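Mll7089 protein (Mesorhizobium loti, PDB 2OZ8) is of unproven function but resembles the mandelate racemase family of enzymes and may be a magnesium-dependent hydro-lyase. Local coordinates at residues A[270-273]-A[278-281]; A[23-28]-A[250-255]; A[230-235]-A[259-264]. One frame throughout, in Å; residues are numbered along the deposited sequence.

Contact 1: A[270-273]-A[278-281]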
ATOM      1  N   LEU A 270      -0.117  24.434  -0.899  1.00 33.36           N
ATOM      2  CA  LEU A 270      -1.533  24.477  -0.522  1.00 34.49           C
ATOM      3  C   LEU A 270      -2.080  25.919  -0.621  1.00 34.29           C
ATOM      4  O   LEU A 270      -1.472  26.796  -0.012  1.00 35.32           O
ATOM      5  CB  LEU A 270      -1.758  23.847   0.875  1.00 34.80           C
ATOM      6  CG  LEU A 270      -3.176  23.922   1.518  1.00 34.59           C
ATOM      7  CD1 LEU A 270      -4.098  22.908   0.917  1.00 34.76           C
ATOM      8  CD2 LEU A 270      -3.092  23.667   2.996  1.00 35.79           C
ATOM      9  N   ASN A 271      -3.129  26.201  -1.428  1.00 33.59           N
ATOM     10  CA  ASN A 271      -3.741  27.560  -1.415  0.50 33.79           C
ATOM     11  C   ASN A 271      -4.839  27.635  -0.360  1.00 34.42           C
ATOM     12  O   ASN A 271      -5.577  26.689  -0.155  1.00 34.97           O
ATOM     13  CB  ASN A 271      -4.313  27.975  -2.776  0.50 32.57           C
ATOM     14  CG  ASN A 271      -4.566  29.506  -2.899  0.50 33.06           C
ATOM     15  OD1 ASN A 271      -5.739  29.948  -3.034  0.50 33.13           O
ATOM     16  ND2 ASN A 271      -3.482  30.312  -2.914  0.50 24.50           N
ATOM     17  N   VAL A 272      -4.928  28.760   0.317  1.00 34.81           N
ATOM     18  CA  VAL A 272      -5.971  28.947   1.314  1.00 36.62           C
ATOM     19  C   VAL A 272      -6.522  30.344   1.187  1.00 36.60           C
ATOM     20  O   VAL A 272      -5.953  31.153   0.483  1.00 36.96           O
ATOM     21  CB  VAL A 272      -5.481  28.730   2.797  1.00 36.58           C
ATOM     22  CG1 VAL A 272      -4.840  27.375   2.967  1.00 34.84           C
ATOM     23  CG2 VAL A 272      -4.526  29.847   3.219  1.00 37.26           C
ATOM     24  N   HIS A 273      -7.588  30.622   1.914  1.00 36.89           N
ATOM     25  CA  HIS A 273      -8.204  31.953   1.941  1.00 37.42           C
ATOM     26  C   HIS A 273      -8.175  32.550   3.330  1.00 37.14           C
ATOM     27  O   HIS A 273      -7.166  32.464   3.974  1.00 38.91           O
ATOM     28  CB  HIS A 273      -9.600  31.924   1.293  1.00 36.64           C
ATOM     29  CG  HIS A 273      -9.523  31.811  -0.196  1.00 40.13           C
ATOM     30  ND1 HIS A 273      -9.388  32.911  -1.020  1.00 40.81           N
ATOM     31  CD2 HIS A 273      -9.470  30.726  -1.009  1.00 43.30           C
ATOM     32  CE1 HIS A 273      -9.289  32.510  -2.273  1.00 42.61           C
ATOM     33  NE2 HIS A 273      -9.349  31.191  -2.298  1.00 44.09           N
ATOM     34  N   ASP A 278      -9.117  28.405  10.803  1.00 37.15           N
ATOM     35  CA  ASP A 278      -8.772  27.223   9.983  1.00 38.28           C
ATOM     36  C   ASP A 278      -7.368  27.348   9.380  1.00 37.64           C
ATOM     37  O   ASP A 278      -6.635  26.356   9.338  1.00 37.08           O
ATOM     38  CB  ASP A 278      -9.748  26.973   8.838  1.00 38.42           C
ATOM     39  CG  ASP A 278     -11.193  26.903   9.273  1.00 42.66           C
ATOM     40  OD1 ASP A 278     -11.469  26.863  10.490  1.00 48.31           O
ATOM     41  OD2 ASP A 278     -12.077  26.887   8.368  1.00 48.10           O
ATOM     42  N   VAL A 279      -7.022  28.565   8.909  1.00 37.03           N
ATOM     43  CA  VAL A 279      -5.727  28.856   8.266  1.00 34.82           C
ATOM     44  C   VAL A 279      -4.554  28.714   9.192  1.00 34.80           C
ATOM     45  O   VAL A 279      -3.515  28.146   8.800  1.00 35.75           O
ATOM     46  CB  VAL A 279      -5.711  30.250   7.605  1.00 34.83           C
ATOM     47  CG1 VAL A 279      -4.323  30.626   7.138  1.00 31.82           C
ATOM     48  CG2 VAL A 279      -6.676  30.264   6.417  1.00 34.73           C
ATOM     49  N   MET A 280      -4.681  29.210  10.418  1.00 33.62           N
ATOM     50  CA  MET A 280      -3.599  28.992  11.387  1.00 33.37           C
ATOM     51  C   MET A 280      -3.469  27.524  11.814  1.00 34.19           C
ATOM     52  O   MET A 280      -2.373  27.033  12.098  1.00 35.23           O
ATOM     53  CB  MET A 280      -3.703  29.929  12.583  1.00 31.78           C
ATOM     54  CG  MET A 280      -3.652  31.426  12.190  1.00 29.75           C
ATOM     55  SD  MET A 280      -2.150  32.052  11.363  1.00 21.58           S
ATOM     56  CE  MET A 280      -0.991  31.682  12.686  1.00 23.97           C
ATOM     57  N   ARG A 281      -4.568  26.796  11.818  1.00 34.80           N
ATOM     58  CA  ARG A 281      -4.478  25.383  12.133  1.00 36.28           C
ATOM     59  C   ARG A 281      -3.839  24.595  10.957  1.00 36.88           C
ATOM     60  O   ARG A 281      -2.934  23.763  11.185  1.00 36.60           O
ATOM     61  CB  ARG A 281      -5.862  24.819  12.492  1.00 36.55           C
ATOM     62  CG  ARG A 281      -6.278  25.206  13.855  1.00 38.30           C
ATOM     63  CD  ARG A 281      -7.725  24.875  14.175  1.00 39.01           C
ATOM     64  NE  ARG A 281      -7.981  25.303  15.545  1.00 40.69           N
ATOM     65  CZ  ARG A 281      -9.161  25.298  16.163  1.00 43.18           C
ATOM     66  NH1 ARG A 281     -10.268  24.871  15.544  1.00 39.17           N
ATOM     67  NH2 ARG A 281      -9.220  25.734  17.429  1.00 42.64           N
TER

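Contact 2: A[23-28]-A[250-255]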
ATOM      1  N   ASP A  23     -13.151  33.124 -14.557  1.00 39.27           N
ATOM      2  CA  ASP A  23     -12.213  32.050 -14.854  1.00 39.91           C
ATOM      3  C   ASP A  23     -12.910  31.077 -15.788  1.00 40.40           C
ATOM      4  O   ASP A  23     -14.005  31.346 -16.275  1.00 40.57           O
ATOM      5  CB  ASP A  23     -11.811  31.356 -13.561  1.00 39.56           C
ATOM      6  CG  ASP A  23     -13.008  30.823 -12.795  1.00 42.42           C
ATOM      7  OD1 ASP A  23     -13.925  30.223 -13.414  1.00 48.84           O
ATOM      8  OD2 ASP A  23     -13.057  30.998 -11.575  1.00 43.49           O
ATOM      9  N   SER A  24     -12.294  29.925 -16.010  1.00 41.00           N
ATOM     10  CA  SER A  24     -12.748  29.037 -17.058  1.00 40.96           C
ATOM     11  C   SER A  24     -14.142  28.518 -16.778  1.00 41.71           C
ATOM     12  O   SER A  24     -14.754  27.968 -17.642  1.00 41.28           O
ATOM     13  CB  SER A  24     -11.761  27.876 -17.229  1.00 40.55           C
ATOM     14  OG  SER A  24     -11.847  26.981 -16.145  1.00 37.79           O
ATOM     15  N   GLN A  25     -14.618  28.690 -15.557  1.00 42.61           N
ATOM     16  CA  GLN A  25     -15.880  28.117 -15.076  0.50 43.71           C
ATOM     17  C   GLN A  25     -16.963  29.175 -14.833  1.00 44.83           C
ATOM     18  O   GLN A  25     -18.142  28.881 -14.892  1.00 45.40           O
ATOM     19  CB  GLN A  25     -15.666  27.420 -13.723  0.50 43.44           C
ATOM     20  CG  GLN A  25     -15.281  25.949 -13.768  0.50 42.97           C
ATOM     21  CD  GLN A  25     -15.475  25.259 -12.405  0.50 43.51           C
ATOM     22  OE1 GLN A  25     -14.516  25.053 -11.624  0.50 43.64           O
ATOM     23  NE2 GLN A  25     -16.717  24.906 -12.116  0.50 42.30           N
ATOM     24  N   VAL A  26     -16.544  30.407 -14.527  1.00 45.05           N
ATOM     25  CA  VAL A  26     -17.413  31.390 -13.893  1.00 46.05           C
ATOM     26  C   VAL A  26     -17.175  32.822 -14.406  1.00 46.37           C
ATOM     27  O   VAL A  26     -16.049  33.185 -14.792  1.00 47.22           O
ATOM     28  CB  VAL A  26     -17.184  31.270 -12.335  1.00 46.31           C
ATOM     29  CG1 VAL A  26     -17.203  32.587 -11.624  1.00 48.44           C
ATOM     30  CG2 VAL A  26     -18.132  30.235 -11.695  1.00 45.80           C
ATOM     31  N   ARG A  27     -18.236  33.623 -14.406  1.00 46.58           N
ATOM     32  CA  ARG A  27     -18.218  35.042 -14.843  1.00 46.29           C
ATOM     33  C   ARG A  27     -19.011  35.852 -13.793  1.00 45.13           C
ATOM     34  O   ARG A  27     -20.031  35.371 -13.269  1.00 44.78           O
ATOM     35  CB  ARG A  27     -18.869  35.166 -16.241  1.00 46.73           C
ATOM     36  CG  ARG A  27     -18.722  36.522 -16.969  1.00 47.84           C
ATOM     37  CD  ARG A  27     -19.168  36.538 -18.495  1.00 48.33           C
ATOM     38  NE  ARG A  27     -19.225  37.914 -19.032  1.00 51.60           N
ATOM     39  CZ  ARG A  27     -18.843  38.309 -20.261  1.00 56.11           C
ATOM     40  NH1 ARG A  27     -18.351  37.458 -21.168  1.00 53.95           N
ATOM     41  NH2 ARG A  27     -18.949  39.596 -20.591  1.00 56.65           N
ATOM     42  N   ALA A  28     -18.531  37.045 -13.458  1.00 43.41           N
ATOM     43  CA  ALA A  28     -19.245  37.951 -12.547  1.00 42.65           C
ATOM     44  C   ALA A  28     -18.930  39.390 -12.840  1.00 42.23           C
ATOM     45  O   ALA A  28     -17.759  39.746 -12.930  1.00 41.89           O
ATOM     46  CB  ALA A  28     -18.924  37.655 -11.071  1.00 42.15           C
ATOM     47  N   GLY A 250      -5.896  23.236  -3.807  1.00 46.81           N
ATOM     48  CA  GLY A 250      -6.752  23.237  -2.617  1.00 50.73           C
ATOM     49  C   GLY A 250      -8.010  24.083  -2.710  1.00 53.46           C
ATOM     50  O   GLY A 250      -8.737  24.201  -1.713  1.00 53.99           O
ATOM     51  N   GLU A 251      -8.250  24.699  -3.877  1.00 55.94           N
ATOM     52  CA  GLU A 251      -9.455  25.530  -4.093  1.00 57.56           C
ATOM     53  C   GLU A 251     -10.695  24.660  -3.918  1.00 57.95           C
ATOM     54  O   GLU A 251     -10.697  23.486  -4.304  1.00 58.47           O
ATOM     55  CB  GLU A 251      -9.469  26.205  -5.494  1.00 57.48           C
ATOM     56  CG  GLU A 251     -10.527  27.330  -5.726  1.00 57.85           C
ATOM     57  CD  GLU A 251     -10.088  28.738  -5.225  1.00 61.92           C
ATOM     58  OE1 GLU A 251      -9.558  28.792  -4.102  1.00 63.54           O
ATOM     59  OE2 GLU A 251     -10.270  29.783  -5.939  1.00 60.58           O
ATOM     60  N   TYR A 252     -11.725  25.245  -3.321  1.00 58.37           N
ATOM     61  CA  TYR A 252     -13.045  24.621  -3.207  1.00 59.29           C
ATOM     62  C   TYR A 252     -13.075  23.564  -2.108  1.00 58.47           C
ATOM     63  O   TYR A 252     -14.068  22.840  -1.958  1.00 58.70           O
ATOM     64  CB  TYR A 252     -13.541  24.062  -4.565  1.00 60.56           C
ATOM     65  CG  TYR A 252     -13.469  25.087  -5.683  1.00 63.54           C
ATOM     66  CD1 TYR A 252     -12.657  24.882  -6.812  1.00 63.60           C
ATOM     67  CD2 TYR A 252     -14.192  26.293  -5.590  1.00 65.59           C
ATOM     68  CE1 TYR A 252     -12.578  25.846  -7.830  1.00 65.87           C
ATOM     69  CE2 TYR A 252     -14.126  27.249  -6.593  1.00 66.19           C
ATOM     70  CZ  TYR A 252     -13.320  27.029  -7.705  1.00 65.84           C
ATOM     71  OH  TYR A 252     -13.270  28.014  -8.669  1.00 66.24           O
ATOM     72  N   LEU A 253     -11.990  23.481  -1.340  1.00 56.95           N
ATOM     73  CA  LEU A 253     -11.903  22.503  -0.274  1.00 55.29           C
ATOM     74  C   LEU A 253     -12.071  23.213   1.055  1.00 54.82           C
ATOM     75  O   LEU A 253     -11.564  24.328   1.237  1.00 54.48           O
ATOM     76  CB  LEU A 253     -10.547  21.788  -0.285  1.00 54.97           C
ATOM     77  CG  LEU A 253     -10.018  20.867  -1.394  1.00 53.79           C
ATOM     78  CD1 LEU A 253      -8.640  20.304  -0.982  1.00 50.66           C
ATOM     79  CD2 LEU A 253     -10.982  19.750  -1.694  1.00 51.75           C
ATOM     80  N   ASP A 254     -12.755  22.562   1.994  1.00 53.68           N
ATOM     81  CA  ASP A 254     -12.765  23.048   3.365  1.00 53.27           C
ATOM     82  C   ASP A 254     -11.531  22.536   4.162  1.00 52.66           C
ATOM     83  O   ASP A 254     -10.629  21.899   3.600  1.00 52.89           O
ATOM     84  CB  ASP A 254     -14.106  22.713   4.051  1.00 53.67           C
ATOM     85  CG  ASP A 254     -14.396  21.217   4.112  1.00 54.72           C
ATOM     86  OD1 ASP A 254     -13.521  20.382   3.845  1.00 54.71           O
ATOM     87  OD2 ASP A 254     -15.542  20.863   4.461  1.00 60.50           O
ATOM     88  N   LEU A 255     -11.492  22.844   5.455  1.00 52.03           N
ATOM     89  CA  LEU A 255     -10.410  22.462   6.361  1.00 51.15           C
ATOM     90  C   LEU A 255     -10.163  20.972   6.323  1.00 51.52           C
ATOM     91  O   LEU A 255      -9.001  20.525   6.233  1.00 51.22           O
ATOM     92  CB  LEU A 255     -10.745  22.829   7.795  1.00 50.20           C
ATOM     93  CG  LEU A 255      -9.630  23.458   8.634  1.00 49.85           C
ATOM     94  CD1 LEU A 255      -9.720  22.982  10.083  1.00 48.58           C
ATOM     95  CD2 LEU A 255      -8.239  23.252   8.084  1.00 48.88           C
TER

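Contact 3: A[230-235]-A[259-264]. With SO4 (sulfate ion), chain C.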
ATOM      1  N   HIS A 230     -10.637  16.620  -6.641  1.00 45.44           N
ATOM      2  CA  HIS A 230     -10.746  15.339  -6.017  1.00 46.36           C
ATOM      3  C   HIS A 230      -9.857  14.318  -6.728  1.00 45.11           C
ATOM      4  O   HIS A 230      -9.742  13.171  -6.273  1.00 44.18           O
ATOM      5  CB  HIS A 230     -12.230  14.928  -5.991  1.00 48.51           C
ATOM      6  CG  HIS A 230     -13.091  15.864  -5.178  1.00 54.60           C
ATOM      7  ND1 HIS A 230     -12.780  16.225  -3.872  1.00 59.00           N
ATOM      8  CD2 HIS A 230     -14.241  16.521  -5.489  1.00 58.27           C
ATOM      9  CE1 HIS A 230     -13.705  17.059  -3.418  1.00 60.96           C
ATOM     10  NE2 HIS A 230     -14.601  17.259  -4.379  1.00 60.52           N
ATOM     11  N   ASP A 231      -9.207  14.736  -7.833  1.00 42.66           N
ATOM     12  CA  ASP A 231      -8.377  13.808  -8.577  1.00 39.92           C
ATOM     13  C   ASP A 231      -6.957  13.739  -7.989  1.00 39.19           C
ATOM     14  O   ASP A 231      -5.986  14.303  -8.544  1.00 37.26           O
ATOM     15  CB  ASP A 231      -8.344  14.123 -10.061  1.00 39.48           C
ATOM     16  CG  ASP A 231      -7.649  13.032 -10.846  1.00 39.80           C
ATOM     17  OD1 ASP A 231      -7.382  11.956 -10.270  1.00 40.50           O
ATOM     18  OD2 ASP A 231      -7.370  13.220 -12.033  1.00 41.66           O
ATOM     19  N   HIS A 232      -6.854  13.017  -6.868  1.00 37.89           N
ATOM     20  CA  HIS A 232      -5.605  12.931  -6.127  1.00 37.04           C
ATOM     21  C   HIS A 232      -4.590  12.144  -6.944  1.00 35.96           C
ATOM     22  O   HIS A 232      -3.434  12.538  -7.051  1.00 35.60           O
ATOM     23  CB  HIS A 232      -5.823  12.292  -4.758  1.00 36.84           C
ATOM     24  CG  HIS A 232      -6.665  13.101  -3.830  1.00 39.82           C
ATOM     25  ND1 HIS A 232      -7.228  12.564  -2.690  1.00 44.76           N
ATOM     26  CD2 HIS A 232      -7.060  14.399  -3.867  1.00 42.28           C
ATOM     27  CE1 HIS A 232      -7.904  13.504  -2.050  1.00 44.26           C
ATOM     28  NE2 HIS A 232      -7.832  14.620  -2.749  1.00 43.39           N
ATOM     29  N   ASP A 233      -5.022  11.060  -7.570  1.00 35.03           N
ATOM     30  CA  ASP A 233      -4.083  10.305  -8.379  1.00 35.03           C
ATOM     31  C   ASP A 233      -3.491  11.215  -9.471  1.00 34.23           C
ATOM     32  O   ASP A 233      -2.292  11.251  -9.663  1.00 33.88           O
ATOM     33  CB  ASP A 233      -4.705   9.045  -8.970  1.00 34.92           C
ATOM     34  CG  ASP A 233      -3.766   8.350  -9.946  1.00 39.10           C
ATOM     35  OD1 ASP A 233      -2.820   7.679  -9.516  1.00 41.78           O
ATOM     36  OD2 ASP A 233      -3.936   8.519 -11.162  1.00 42.19           O
ATOM     37  N   GLY A 234      -4.337  11.958 -10.174  1.00 33.10           N
ATOM     38  CA  GLY A 234      -3.834  12.886 -11.142  1.00 33.01           C
ATOM     39  C   GLY A 234      -2.960  13.990 -10.575  1.00 33.25           C
ATOM     40  O   GLY A 234      -2.039  14.437 -11.247  1.00 33.99           O
ATOM     41  N   LEU A 235      -3.243  14.463  -9.360  1.00 33.30           N
ATOM     42  CA  LEU A 235      -2.467  15.584  -8.835  1.00 33.32           C
ATOM     43  C   LEU A 235      -1.069  15.071  -8.514  1.00 34.26           C
ATOM     44  O   LEU A 235      -0.071  15.759  -8.834  1.00 33.50           O
ATOM     45  CB  LEU A 235      -3.139  16.313  -7.650  1.00 32.49           C
ATOM     46  CG  LEU A 235      -4.285  17.267  -8.025  1.00 31.24           C
ATOM     47  CD1 LEU A 235      -5.192  17.550  -6.807  1.00 35.09           C
ATOM     48  CD2 LEU A 235      -3.871  18.552  -8.639  1.00 29.54           C
ATOM     49  N   ARG A 259      -6.822  19.189   4.746  1.00 46.07           N
ATOM     50  CA  ARG A 259      -6.143  18.183   5.521  1.00 46.31           C
ATOM     51  C   ARG A 259      -6.057  16.849   4.745  1.00 46.45           C
ATOM     52  O   ARG A 259      -4.970  16.256   4.636  1.00 46.57           O
ATOM     53  CB  ARG A 259      -6.756  18.015   6.901  1.00 45.74           C
ATOM     54  CG  ARG A 259      -5.934  17.043   7.768  1.00 48.03           C
ATOM     55  CD  ARG A 259      -6.551  16.721   9.091  1.00 47.45           C
ATOM     56  NE  ARG A 259      -7.917  16.275   8.902  1.00 48.97           N
ATOM     57  CZ  ARG A 259      -8.265  15.037   8.605  1.00 49.00           C
ATOM     58  NH1 ARG A 259      -7.350  14.100   8.494  1.00 50.09           N
ATOM     59  NH2 ARG A 259      -9.536  14.733   8.447  1.00 50.02           N
ATOM     60  N   LEU A 260      -7.175  16.417   4.162  1.00 46.12           N
ATOM     61  CA  LEU A 260      -7.189  15.181   3.387  1.00 46.52           C
ATOM     62  C   LEU A 260      -6.295  15.272   2.144  1.00 45.58           C
ATOM     63  O   LEU A 260      -5.629  14.285   1.756  1.00 45.22           O
ATOM     64  CB  LEU A 260      -8.621  14.797   3.009  1.00 47.28           C
ATOM     65  CG  LEU A 260      -9.477  14.190   4.134  1.00 50.67           C
ATOM     66  CD1 LEU A 260     -10.985  14.287   3.746  1.00 52.65           C
ATOM     67  CD2 LEU A 260      -9.046  12.750   4.423  1.00 49.54           C
ATOM     68  N   LEU A 261      -6.260  16.467   1.555  1.00 44.41           N
ATOM     69  CA  LEU A 261      -5.409  16.735   0.414  1.00 43.91           C
ATOM     70  C   LEU A 261      -3.948  16.544   0.789  1.00 43.55           C
ATOM     71  O   LEU A 261      -3.162  15.955   0.040  1.00 42.77           O
ATOM     72  CB  LEU A 261      -5.646  18.146  -0.088  1.00 43.73           C
ATOM     73  CG  LEU A 261      -5.010  18.482  -1.446  1.00 44.84           C
ATOM     74  CD1 LEU A 261      -5.762  17.809  -2.627  1.00 42.89           C
ATOM     75  CD2 LEU A 261      -4.946  19.987  -1.588  1.00 43.16           C
ATOM     76  N   LEU A 262      -3.591  17.033   1.978  1.00 43.92           N
ATOM     77  CA  LEU A 262      -2.235  16.853   2.499  1.00 43.27           C
ATOM     78  C   LEU A 262      -1.888  15.388   2.721  1.00 43.62           C
ATOM     79  O   LEU A 262      -0.814  14.948   2.347  1.00 44.08           O
ATOM     80  CB  LEU A 262      -2.014  17.707   3.755  1.00 42.93           C
ATOM     81  CG  LEU A 262      -2.062  19.239   3.510  1.00 42.45           C
ATOM     82  CD1 LEU A 262      -1.852  20.023   4.791  1.00 40.46           C
ATOM     83  CD2 LEU A 262      -1.040  19.696   2.426  1.00 40.57           C
ATOM     84  N   GLU A 263      -2.812  14.618   3.281  1.00 43.67           N
ATOM     85  CA  GLU A 263      -2.557  13.214   3.527  1.00 44.44           C
ATOM     86  C   GLU A 263      -2.326  12.424   2.236  1.00 43.95           C
ATOM     87  O   GLU A 263      -1.603  11.454   2.214  1.00 44.49           O
ATOM     88  CB  GLU A 263      -3.702  12.635   4.335  1.00 44.64           C
ATOM     89  CG  GLU A 263      -3.671  13.166   5.726  1.00 50.00           C
ATOM     90  CD  GLU A 263      -4.891  12.850   6.573  1.00 55.42           C
ATOM     91  OE1 GLU A 263      -5.645  11.895   6.252  1.00 57.49           O
ATOM     92  OE2 GLU A 263      -5.048  13.563   7.595  1.00 57.26           O
ATOM     93  N   ALA A 264      -2.937  12.882   1.157  1.00 43.90           N
ATOM     94  CA  ALA A 264      -2.824  12.272  -0.128  1.00 43.27           C
ATOM     95  C   ALA A 264      -1.564  12.711  -0.876  1.00 43.38           C
ATOM     96  O   ALA A 264      -1.342  12.222  -1.989  1.00 45.17           O
ATOM     97  CB  ALA A 264      -4.094  12.604  -0.966  1.00 43.57           C
TER
HETATM   98  S   SO4 C 388      -6.250   8.755  -2.670  1.00 57.56           S
HETATM   99  O1  SO4 C 388      -7.392   9.652  -2.547  1.00 59.85           O
HETATM  100  O2  SO4 C 388      -6.632   7.462  -2.077  1.00 58.44           O
HETATM  101  O3  SO4 C 388      -5.901   8.606  -4.087  1.00 58.71           O
HETATM  102  O4  SO4 C 388      -5.157   9.336  -1.878  1.00 57.15           O

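Contact 1: A[270-273]-A[278-281]
V272, the last residue of strand 269-272, faces V279 in the first turn of helix 276-289, with 7.0 Å between their CA atoms. The strand ends at V272, and the carbonyl of H273, the first loop residue, comes close to the helix. Both valines turn their side chains toward each other, V272 from the strand and V279 from the helix surface. The closest apolar approach is 3.9 Å, from V272 CG2 to V279 CG2, and V279 CG1 lies almost as close to the same V272 methyl, at 4.0 Å. One branch of V272 therefore rests against both branches of V279. In V279 the torsion sets CG1 anti to the backbone N (chi1 171°), and CG2 is left to reach the strand end, where it comes to 3.3 Å from H273 O.

This is the turn from strand into helix of a beta-alpha-beta unit, strand 269-272, helix 276-289 and strand 293-295, in the TIM-barrel domain of an enolase-like enzyme. V272 also packs on I282, one turn further along the same helix, and on I293 and I295 of the next strand. V279 also packs on L310. H273 turns its CB away from the helix, and its imidazole is bonded elsewhere, through ND1 to N297 O.

Contact 2: A[23-28]-A[250-255]
The hairpin turn that joins strand 20-22 to strand 27-40 in the N-terminal antiparallel sheet meets, through D23, the Y252 side chain of the loop that follows barrel strand 246-249. The backbones stay far apart, 12.7 Å from Q25 CA to Y252 CA, and it is mainly the Y252 side chain that spans the gap. Its hydroxyl stops 4.2 Å from D23 OD2, too far for a direct bond; the carboxylate and the ring approach from opposite directions with their planes 87° apart. The Y252 hydroxyl bonds instead to N198 OD1, and D23 packs on N198 as well, which gives the two sides a common neighbour. The side chain of Q25 also comes near the ring.

D23 is occupied mainly with its own turn. With CG set between the backbone N and the carbonyl carbon (chi1 57°), OD1 accepts from Q25 N at 2.7 Å through its anti lone pair, and weakly from V26 N. An alanine here would remove this acceptor, and the turn would probably lose a clasp on Q25 N while the tip of Y252 lost the neighbour across the gap.

On the barrel side, G250 to L253 form a type II turn. Y252 takes its third position with positive phi (77°), and E251 CG sits 3.2 Å above the centre of its ring. The Asx turn shapes a two-residue hairpin loop, and the meeting of such an N-terminal-domain loop with a loop at the C-terminal end of a barrel strand is characteristic of enolase-superfamily enzymes, whose active sites lie between the two domains.

Contact 3: A[230-235]-A[259-264]
L261 and A264, near the C-terminal end of helix 255-263, meet H232 in the first turn of helix 232-241. R259 faces elsewhere, packing on L285 of helix 276-289 and forming a salt bridge through NH1 with E263 OE2. L261 carries the apolar part. Its CG is anti to the backbone N (chi1 -169°), which swings CD1 across to the other helix, 3.8 Å from H232 NE2, where the imidazole is met obliquely. The same methyl reaches L235 CD1 at 4.2 Å. L262 turns elsewhere, to I282 and L289.

At A264, just past the helix, CB lies over one face of the H232 ring in a CH-pi contact, 4.0 Å from the centroid and 30° off the normal. The opposite face carries H230 O, 3.7 Å above the plane and displaced toward the rim, so the ring is held between the two. At its edge H232 ND1 donates to sulfate O1 over 2.9 Å, at an angle of 155°. The ion, probably from the crystallisation liquor, is also bonded to R236 NH1 and touches A264 CB through O4 at 3.6 Å. R236 NE, in turn, bonds A264 O.

D231 is the N-cap of helix 232-241; its OD1 takes G234 N at 3.0 Å, from above the carboxylate plane. D233, in the first turn of this helix, forms a salt bridge with R239 of a fourth subunit. Two successive outer helices of the barrel thus lie side by side, with L235 and L261 both packing inward on S249 of strand 246-249.

Overall arrangement
The three contacts lie 15 to 16 Å apart, centre to centre, in and beside one sector of the barrel. Along the chain, contact 2 opens first at the hairpin 23-28; contact 3 begins at 230-235, contact 2 closes at 250-255, contact 3 closes at 259-264, and contact 1 follows. L261 ties the group together: it packs on L270 of contact 1 and on G250 and L253 of contact 2. At the C-terminal strand ends, H273 NE2 and E251 OE1, 3.0 Å apart, probably hydrogen-bond. Contact 1 joins a barrel strand to the helix after it and contact 3 two successive outer helices, whereas contact 2 brings the N-terminal domain to the barrel mouth, where this superfamily binds its substrates.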